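Local coordinates for DNA alkylation repair protein (Bacillus cereus, PDB 1T06) that is of unestablished function but probably recognises or repairs alkylated DNA, like its AlkD relatives, at residues A72-M77 with L103-I108; G120-M125 with P164-S169. All blocks are in the same frame, centred on the assembly; numbering follows the deposited sequence.

Contact 1 of 2, residues A72-M77 with L103-I108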
ATOM      1  N   ALA A  72      21.125   2.184   7.304  1.00 26.43           N
ATOM      2  CA  ALA A  72      21.692   1.599   8.511  1.00 26.36           C
ATOM      3  C   ALA A  72      21.951   0.106   8.330  1.00 27.90           C
ATOM      4  O   ALA A  72      21.498  -0.504   7.368  1.00 26.61           O
ATOM      5  CB  ALA A  72      20.752   1.820   9.694  1.00 26.51           C
ATOM      6  N   ASP A  73      22.690  -0.473   9.263  1.00 29.10           N
ATOM      7  CA  ASP A  73      22.987  -1.899   9.234  1.00 32.08           C
ATOM      8  C   ASP A  73      22.419  -2.492  10.522  1.00 31.02           C
ATOM      9  O   ASP A  73      23.155  -2.761  11.478  1.00 30.65           O
ATOM     10  CB  ASP A  73      24.496  -2.126   9.157  1.00 35.23           C
ATOM     11  CG  ASP A  73      24.864  -3.576   9.295  1.00 38.58           C
ATOM     12  OD1 ASP A  73      24.074  -4.432   8.839  1.00 41.15           O
ATOM     13  OD2 ASP A  73      25.942  -3.862   9.854  1.00 42.03           O
ATOM     14  N   PRO A  74      21.088  -2.705  10.554  1.00 31.00           N
ATOM     15  CA  PRO A  74      20.330  -3.249  11.687  1.00 30.84           C
ATOM     16  C   PRO A  74      20.876  -4.517  12.328  1.00 31.58           C
ATOM     17  O   PRO A  74      20.735  -4.709  13.539  1.00 29.86           O
ATOM     18  CB  PRO A  74      18.927  -3.435  11.109  1.00 30.11           C
ATOM     19  CG  PRO A  74      19.185  -3.665   9.657  1.00 30.76           C
ATOM     20  CD  PRO A  74      20.234  -2.635   9.355  1.00 29.93           C
ATOM     21  N   LYS A  75      21.499  -5.378  11.527  1.00 32.58           N
ATOM     22  CA  LYS A  75      22.054  -6.617  12.059  1.00 34.99           C
ATOM     23  C   LYS A  75      23.260  -6.340  12.953  1.00 34.93           C
ATOM     24  O   LYS A  75      23.626  -7.169  13.786  1.00 35.26           O
ATOM     25  CB  LYS A  75      22.448  -7.569  10.923  1.00 36.26           C
ATOM     26  CG  LYS A  75      23.494  -7.029   9.961  1.00 39.72           C
ATOM     27  CD  LYS A  75      23.916  -8.110   8.973  1.00 42.30           C
ATOM     28  CE  LYS A  75      24.914  -7.590   7.948  1.00 45.34           C
ATOM     29  NZ  LYS A  75      24.299  -6.616   7.000  1.00 46.66           N
ATOM     30  N   ALA A  76      23.865  -5.166  12.789  1.00 34.01           N
ATOM     31  CA  ALA A  76      25.028  -4.793  13.586  1.00 33.09           C
ATOM     32  C   ALA A  76      24.674  -3.899  14.776  1.00 31.79           C
ATOM     33  O   ALA A  76      25.536  -3.604  15.604  1.00 32.49           O
ATOM     34  CB  ALA A  76      26.055  -4.097  12.705  1.00 31.54           C
ATOM     35  N   MET A  77      23.415  -3.474  14.862  1.00 30.03           N
ATOM     36  CA  MET A  77      22.974  -2.602  15.952  1.00 27.84           C
ATOM     37  C   MET A  77      22.527  -3.403  17.168  1.00 28.91           C
ATOM     38  O   MET A  77      21.770  -4.367  17.047  1.00 30.37           O
ATOM     39  CB  MET A  77      21.827  -1.682  15.482  1.00 24.85           C
ATOM     40  CG  MET A  77      22.228  -0.644  14.414  1.00 21.43           C
ATOM     41  SD  MET A  77      20.856   0.341  13.717  1.00 14.86           S
ATOM     42  CE  MET A  77      20.323   1.205  15.183  1.00 14.94           C
ATOM     43  N   LEU A 103      14.473  -1.402  13.295  1.00 21.36           N
ATOM     44  CA  LEU A 103      14.460  -2.429  14.331  1.00 22.24           C
ATOM     45  C   LEU A 103      13.826  -3.720  13.818  1.00 23.37           C
ATOM     46  O   LEU A 103      14.248  -4.818  14.186  1.00 24.03           O
ATOM     47  CB  LEU A 103      13.668  -1.937  15.553  1.00 20.95           C
ATOM     48  CG  LEU A 103      13.518  -2.949  16.688  1.00 19.75           C
ATOM     49  CD1 LEU A 103      14.890  -3.306  17.196  1.00 19.40           C
ATOM     50  CD2 LEU A 103      12.673  -2.378  17.815  1.00 21.13           C
ATOM     51  N   SER A 104      12.810  -3.587  12.969  1.00 23.46           N
ATOM     52  CA  SER A 104      12.114  -4.762  12.444  1.00 26.46           C
ATOM     53  C   SER A 104      13.040  -5.671  11.652  1.00 28.04           C
ATOM     54  O   SER A 104      12.707  -6.829  11.403  1.00 28.34           O
ATOM     55  CB  SER A 104      10.914  -4.351  11.565  1.00 23.98           C
ATOM     56  OG  SER A 104      11.311  -3.819  10.314  1.00 20.51           O
ATOM     57  N   GLU A 105      14.206  -5.148  11.276  1.00 29.52           N
ATOM     58  CA  GLU A 105      15.168  -5.913  10.499  1.00 33.12           C
ATOM     59  C   GLU A 105      16.374  -6.369  11.303  1.00 33.45           C
ATOM     60  O   GLU A 105      17.347  -6.870  10.740  1.00 33.50           O
ATOM     61  CB  GLU A 105      15.624  -5.095   9.299  1.00 34.41           C
ATOM     62  CG  GLU A 105      14.452  -4.556   8.511  1.00 41.96           C
ATOM     63  CD  GLU A 105      14.851  -3.989   7.170  1.00 46.52           C
ATOM     64  OE1 GLU A 105      15.840  -3.222   7.120  1.00 47.92           O
ATOM     65  OE2 GLU A 105      14.165  -4.306   6.170  1.00 50.41           O
ATOM     66  N   SER A 106      16.311  -6.194  12.618  1.00 33.80           N
ATOM     67  CA  SER A 106      17.402  -6.610  13.489  1.00 33.80           C
ATOM     68  C   SER A 106      17.112  -8.035  13.954  1.00 35.76           C
ATOM     69  O   SER A 106      16.109  -8.635  13.557  1.00 36.44           O
ATOM     70  CB  SER A 106      17.495  -5.701  14.711  1.00 32.66           C
ATOM     71  OG  SER A 106      16.455  -5.997  15.627  1.00 31.82           O
ATOM     72  N   ASN A 107      17.983  -8.565  14.807  1.00 37.20           N
ATOM     73  CA  ASN A 107      17.810  -9.913  15.325  1.00 37.14           C
ATOM     74  C   ASN A 107      17.127  -9.864  16.676  1.00 35.41           C
ATOM     75  O   ASN A 107      16.727 -10.894  17.218  1.00 37.29           O
ATOM     76  CB  ASN A 107      19.168 -10.613  15.452  1.00 39.60           C
ATOM     77  CG  ASN A 107      19.874 -10.762  14.112  1.00 43.67           C
ATOM     78  OD1 ASN A 107      20.610  -9.871  13.677  1.00 44.56           O
ATOM     79  ND2 ASN A 107      19.632 -11.885  13.438  1.00 45.01           N
ATOM     80  N   ILE A 108      16.978  -8.657  17.206  1.00 32.65           N
ATOM     81  CA  ILE A 108      16.357  -8.467  18.510  1.00 30.90           C
ATOM     82  C   ILE A 108      15.042  -7.666  18.453  1.00 30.43           C
ATOM     83  O   ILE A 108      14.591  -7.111  19.459  1.00 30.67           O
ATOM     84  CB  ILE A 108      17.355  -7.767  19.463  1.00 30.19           C
ATOM     85  CG1 ILE A 108      17.861  -6.461  18.833  1.00 30.81           C
ATOM     86  CG2 ILE A 108      18.536  -8.679  19.725  1.00 29.76           C
ATOM     87  CD1 ILE A 108      18.768  -5.637  19.738  1.00 27.82           C
TER
HETATM   88  O   HOH W   1      20.585  -6.933  15.634  1.00 38.30           O

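Contact 2 of 2, residues G120-M125 with P164-S169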
ATOM      1  N   GLY A 120       5.851   2.569  28.895  1.00 29.96           N
ATOM      2  CA  GLY A 120       4.965   3.596  29.415  1.00 28.72           C
ATOM      3  C   GLY A 120       5.220   4.931  28.737  1.00 29.66           C
ATOM      4  O   GLY A 120       4.543   5.918  29.024  1.00 29.09           O
ATOM      5  N   ASP A 121       6.204   4.957  27.837  1.00 28.61           N
ATOM      6  CA  ASP A 121       6.563   6.163  27.098  1.00 28.68           C
ATOM      7  C   ASP A 121       5.855   6.165  25.746  1.00 28.10           C
ATOM      8  O   ASP A 121       6.052   5.262  24.941  1.00 29.09           O
ATOM      9  CB  ASP A 121       8.070   6.216  26.868  1.00 30.60           C
ATOM     10  CG  ASP A 121       8.496   7.470  26.129  1.00 34.76           C
ATOM     11  OD1 ASP A 121       8.468   8.556  26.753  1.00 38.97           O
ATOM     12  OD2 ASP A 121       8.843   7.381  24.928  1.00 34.11           O
ATOM     13  N   GLU A 122       5.047   7.192  25.499  1.00 27.58           N
ATOM     14  CA  GLU A 122       4.275   7.310  24.262  1.00 26.55           C
ATOM     15  C   GLU A 122       4.984   6.927  22.965  1.00 26.42           C
ATOM     16  O   GLU A 122       4.533   6.025  22.252  1.00 26.04           O
ATOM     17  CB  GLU A 122       3.712   8.730  24.131  1.00 26.99           C
ATOM     18  CG  GLU A 122       3.156   9.058  22.751  1.00 28.30           C
ATOM     19  CD  GLU A 122       2.305  10.310  22.746  1.00 30.73           C
ATOM     20  OE1 GLU A 122       2.415  11.108  23.698  1.00 32.53           O
ATOM     21  OE2 GLU A 122       1.530  10.503  21.785  1.00 31.29           O
ATOM     22  N   LEU A 123       6.079   7.612  22.653  1.00 25.82           N
ATOM     23  CA  LEU A 123       6.798   7.334  21.417  1.00 26.77           C
ATOM     24  C   LEU A 123       7.486   5.977  21.414  1.00 26.42           C
ATOM     25  O   LEU A 123       7.513   5.299  20.388  1.00 27.36           O
ATOM     26  CB  LEU A 123       7.802   8.453  21.119  1.00 27.70           C
ATOM     27  CG  LEU A 123       7.190   9.772  20.624  1.00 28.85           C
ATOM     28  CD1 LEU A 123       6.423   9.526  19.342  1.00 29.41           C
ATOM     29  CD2 LEU A 123       6.256  10.346  21.677  1.00 31.77           C
ATOM     30  N   LYS A 124       8.044   5.569  22.549  1.00 26.02           N
ATOM     31  CA  LYS A 124       8.685   4.261  22.608  1.00 24.49           C
ATOM     32  C   LYS A 124       7.637   3.192  22.357  1.00 23.90           C
ATOM     33  O   LYS A 124       7.876   2.256  21.590  1.00 21.80           O
ATOM     34  CB  LYS A 124       9.326   4.009  23.975  1.00 27.29           C
ATOM     35  CG  LYS A 124      10.742   4.524  24.136  1.00 29.51           C
ATOM     36  CD  LYS A 124      11.311   4.036  25.461  1.00 33.45           C
ATOM     37  CE  LYS A 124      12.678   4.627  25.730  1.00 37.12           C
ATOM     38  NZ  LYS A 124      13.227   4.147  27.033  1.00 40.29           N
ATOM     39  N   MET A 125       6.478   3.330  23.010  1.00 22.55           N
ATOM     40  CA  MET A 125       5.394   2.362  22.848  1.00 22.63           C
ATOM     41  C   MET A 125       4.906   2.359  21.397  1.00 23.43           C
ATOM     42  O   MET A 125       4.645   1.298  20.817  1.00 24.43           O
ATOM     43  CB  MET A 125       4.235   2.672  23.815  1.00 19.20           C
ATOM     44  CG  MET A 125       4.582   2.438  25.295  1.00 17.11           C
ATOM     45  SD  MET A 125       3.167   2.442  26.463  1.00 12.42           S
ATOM     46  CE  MET A 125       2.649   4.103  26.292  1.00 12.38           C
ATOM     47  N   PRO A 164      -1.754   6.962  25.070  1.00 23.14           N
ATOM     48  CA  PRO A 164      -1.210   8.249  24.625  1.00 21.73           C
ATOM     49  C   PRO A 164      -1.569   8.359  23.149  1.00 22.57           C
ATOM     50  O   PRO A 164      -1.651   7.341  22.463  1.00 22.94           O
ATOM     51  CB  PRO A 164       0.289   8.081  24.841  1.00 21.71           C
ATOM     52  CG  PRO A 164       0.352   7.205  26.047  1.00 22.07           C
ATOM     53  CD  PRO A 164      -0.711   6.162  25.739  1.00 24.03           C
ATOM     54  N   GLU A 165      -1.766   9.577  22.660  1.00 22.83           N
ATOM     55  CA  GLU A 165      -2.166   9.788  21.270  1.00 23.52           C
ATOM     56  C   GLU A 165      -1.403   8.998  20.222  1.00 23.16           C
ATOM     57  O   GLU A 165      -1.991   8.217  19.481  1.00 24.01           O
ATOM     58  CB  GLU A 165      -2.113  11.276  20.912  1.00 24.27           C
ATOM     59  CG  GLU A 165      -3.003  12.153  21.773  1.00 24.62           C
ATOM     60  CD  GLU A 165      -4.406  11.583  21.944  1.00 26.59           C
ATOM     61  OE1 GLU A 165      -5.083  11.316  20.920  1.00 25.52           O
ATOM     62  OE2 GLU A 165      -4.828  11.404  23.113  1.00 26.23           O
ATOM     63  N   ARG A 166      -0.100   9.195  20.148  1.00 23.02           N
ATOM     64  CA  ARG A 166       0.679   8.488  19.152  1.00 23.26           C
ATOM     65  C   ARG A 166       0.634   6.983  19.288  1.00 23.75           C
ATOM     66  O   ARG A 166       0.682   6.262  18.294  1.00 24.62           O
ATOM     67  CB  ARG A 166       2.114   8.999  19.170  1.00 24.35           C
ATOM     68  CG  ARG A 166       2.234  10.214  18.310  1.00 23.31           C
ATOM     69  CD  ARG A 166       1.788   9.772  16.945  1.00 26.49           C
ATOM     70  NE  ARG A 166       0.995  10.749  16.232  1.00 27.30           N
ATOM     71  CZ  ARG A 166       0.403  10.495  15.072  1.00 26.61           C
ATOM     72  NH1 ARG A 166       0.519   9.293  14.515  1.00 24.28           N
ATOM     73  NH2 ARG A 166      -0.290  11.440  14.465  1.00 28.23           N
ATOM     74  N   THR A 167       0.515   6.504  20.518  1.00 24.53           N
ATOM     75  CA  THR A 167       0.452   5.071  20.764  1.00 23.99           C
ATOM     76  C   THR A 167      -0.845   4.478  20.209  1.00 24.00           C
ATOM     77  O   THR A 167      -0.847   3.365  19.680  1.00 24.09           O
ATOM     78  CB  THR A 167       0.556   4.777  22.258  1.00 24.69           C
ATOM     79  OG1 THR A 167       1.725   5.425  22.777  1.00 25.65           O
ATOM     80  CG2 THR A 167       0.666   3.277  22.495  1.00 24.08           C
ATOM     81  N   LYS A 168      -1.946   5.218  20.326  1.00 22.12           N
ATOM     82  CA  LYS A 168      -3.221   4.746  19.794  1.00 21.56           C
ATOM     83  C   LYS A 168      -3.082   4.472  18.295  1.00 19.80           C
ATOM     84  O   LYS A 168      -3.561   3.459  17.795  1.00 18.43           O
ATOM     85  CB  LYS A 168      -4.325   5.787  20.036  1.00 22.26           C
ATOM     86  CG  LYS A 168      -4.701   5.924  21.499  1.00 24.23           C
ATOM     87  CD  LYS A 168      -5.906   6.826  21.717  1.00 26.39           C
ATOM     88  CE  LYS A 168      -5.576   8.283  21.476  1.00 27.58           C
ATOM     89  NZ  LYS A 168      -6.750   9.172  21.760  1.00 29.36           N
ATOM     90  N   SER A 169      -2.421   5.383  17.588  1.00 19.63           N
ATOM     91  CA  SER A 169      -2.216   5.226  16.155  1.00 20.79           C
ATOM     92  C   SER A 169      -1.484   3.929  15.833  1.00 21.30           C
ATOM     93  O   SER A 169      -1.912   3.169  14.966  1.00 22.51           O
ATOM     94  CB  SER A 169      -1.415   6.396  15.591  1.00 22.21           C
ATOM     95  OG  SER A 169      -1.121   6.174  14.216  1.00 21.09           O
TER
HETATM   96  O   HOH W   2      -0.683  11.604  24.408  1.00 23.81           O

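Contact 1 of 2, residues A72-M77 with L103-I108
Pro74 and Ser106 bring two interhelical loops together, with their CA atoms 4.8 Å apart. In the first loop, Ala76 N bonds to Asp73 O and Met77 N weakly to Pro74 O, which curls the chain. In the second, Leu103 to Ser106 form a type I beta turn, closed by the bond from Ser106 N to Leu103 O. Besides van der Waals contact, one water links the loops, donating to Pro74 O and accepting from Asn107 N. The Pro74 ring lies alongside the start of the Glu105 side chain, with Pro74 CG 3.9 Å from Glu105 CB. Ser106 CB packs on Pro74 O at 3.6 Å. Its hydroxyl, between the backbone N and the carbonyl carbon (chi1 75°), turns back into its own loop. There Ser106 OG donates to a lone pair of Leu103 O at 2.9 Å and accepts from Ile108 N, an ST turn. Asn107 OD1 lies 3.9 Å from Lys75 CA. Such links between helices are consistent with the HEAT-like repeats of AlkD relatives. The contact joins the loop between helices 62-71 and 79-87 to that between helices 92-103 and 109-118. Met77 and Ser106 both pack on Phe82 of helix 79-87.

Contact 2 of 2, residues G120-M125 with P164-S169
Glu122 reaches across to the start of helix 165-181, where its OE2 accepts a hydrogen bond from Arg166 N at 2.7 Å. Arg166 N meets OE2 on its anti side, 22° out of the carboxylate plane. The other oxygen, Glu122 OE1, takes a bond from a water that in turn accepts from Glu165 N. One carboxylate therefore serves two backbone N-H groups in the first turn of the helix, one directly and one through water. The helix N-terminus would be expected to stabilise its negative charge. Glu122 CG stands anti to the backbone N (chi1 167°), and the chain runs on extended toward these donors. The Glu122 stem runs antiparallel alongside the Pro164 ring, with Glu122 CB 3.6 Å from Pro164 CB. A second bond comes from the same side: Thr167 OG1 donates to the backbone oxygen Glu122 O at 2.9 Å, tilted 18° from the carbonyl plane. Thus the main chain and side chain of Glu122 are both held by the same helix turn.

Met125 adds an apolar flank. Its chain runs roughly square to the Pro164 side chain, with Met125 CE 3.9 Å from Pro164 CG. Met125 CB rests against Thr167 CG2 at 3.9 Å. Further out, Asp121 caps helix 122-138, its OD2 accepting from Lys124 N at 3.1 Å. Pro164 is the N-cap residue of helix 165-181. Lys168 NZ forms a salt bridge with Glu165 OE1 at 2.8 Å.

The contact pairs the N-terminal ends of two helices, consistent with the HEAT-like helical stacking of AlkD relatives. Arg166 makes a cation-pi contact with Tyr92 and packs on strand 198-203. Glu165 and Lys168 also hydrogen-bond to the backbone of that strand. Lys124, on helix 122-138, touches Ile86 and Asp87 of helix 79-87.

The segments of contact 1 both precede those of contact 2 in the chain. Their centres are 22 Å apart and their nearest atoms about 8 Å apart, so they do not touch. Helix 109-118 follows the second loop of contact 1 and leads toward the first segment of contact 2. Helix 122-138 also connects them in space, since it begins in contact 2 and its later residues Cys131 and Trp134 meet the 103-108 segment. Contact 1 joins interhelical loops, whereas contact 2 joins helix starts. Both belong to the helical AlkD-like part of the chain.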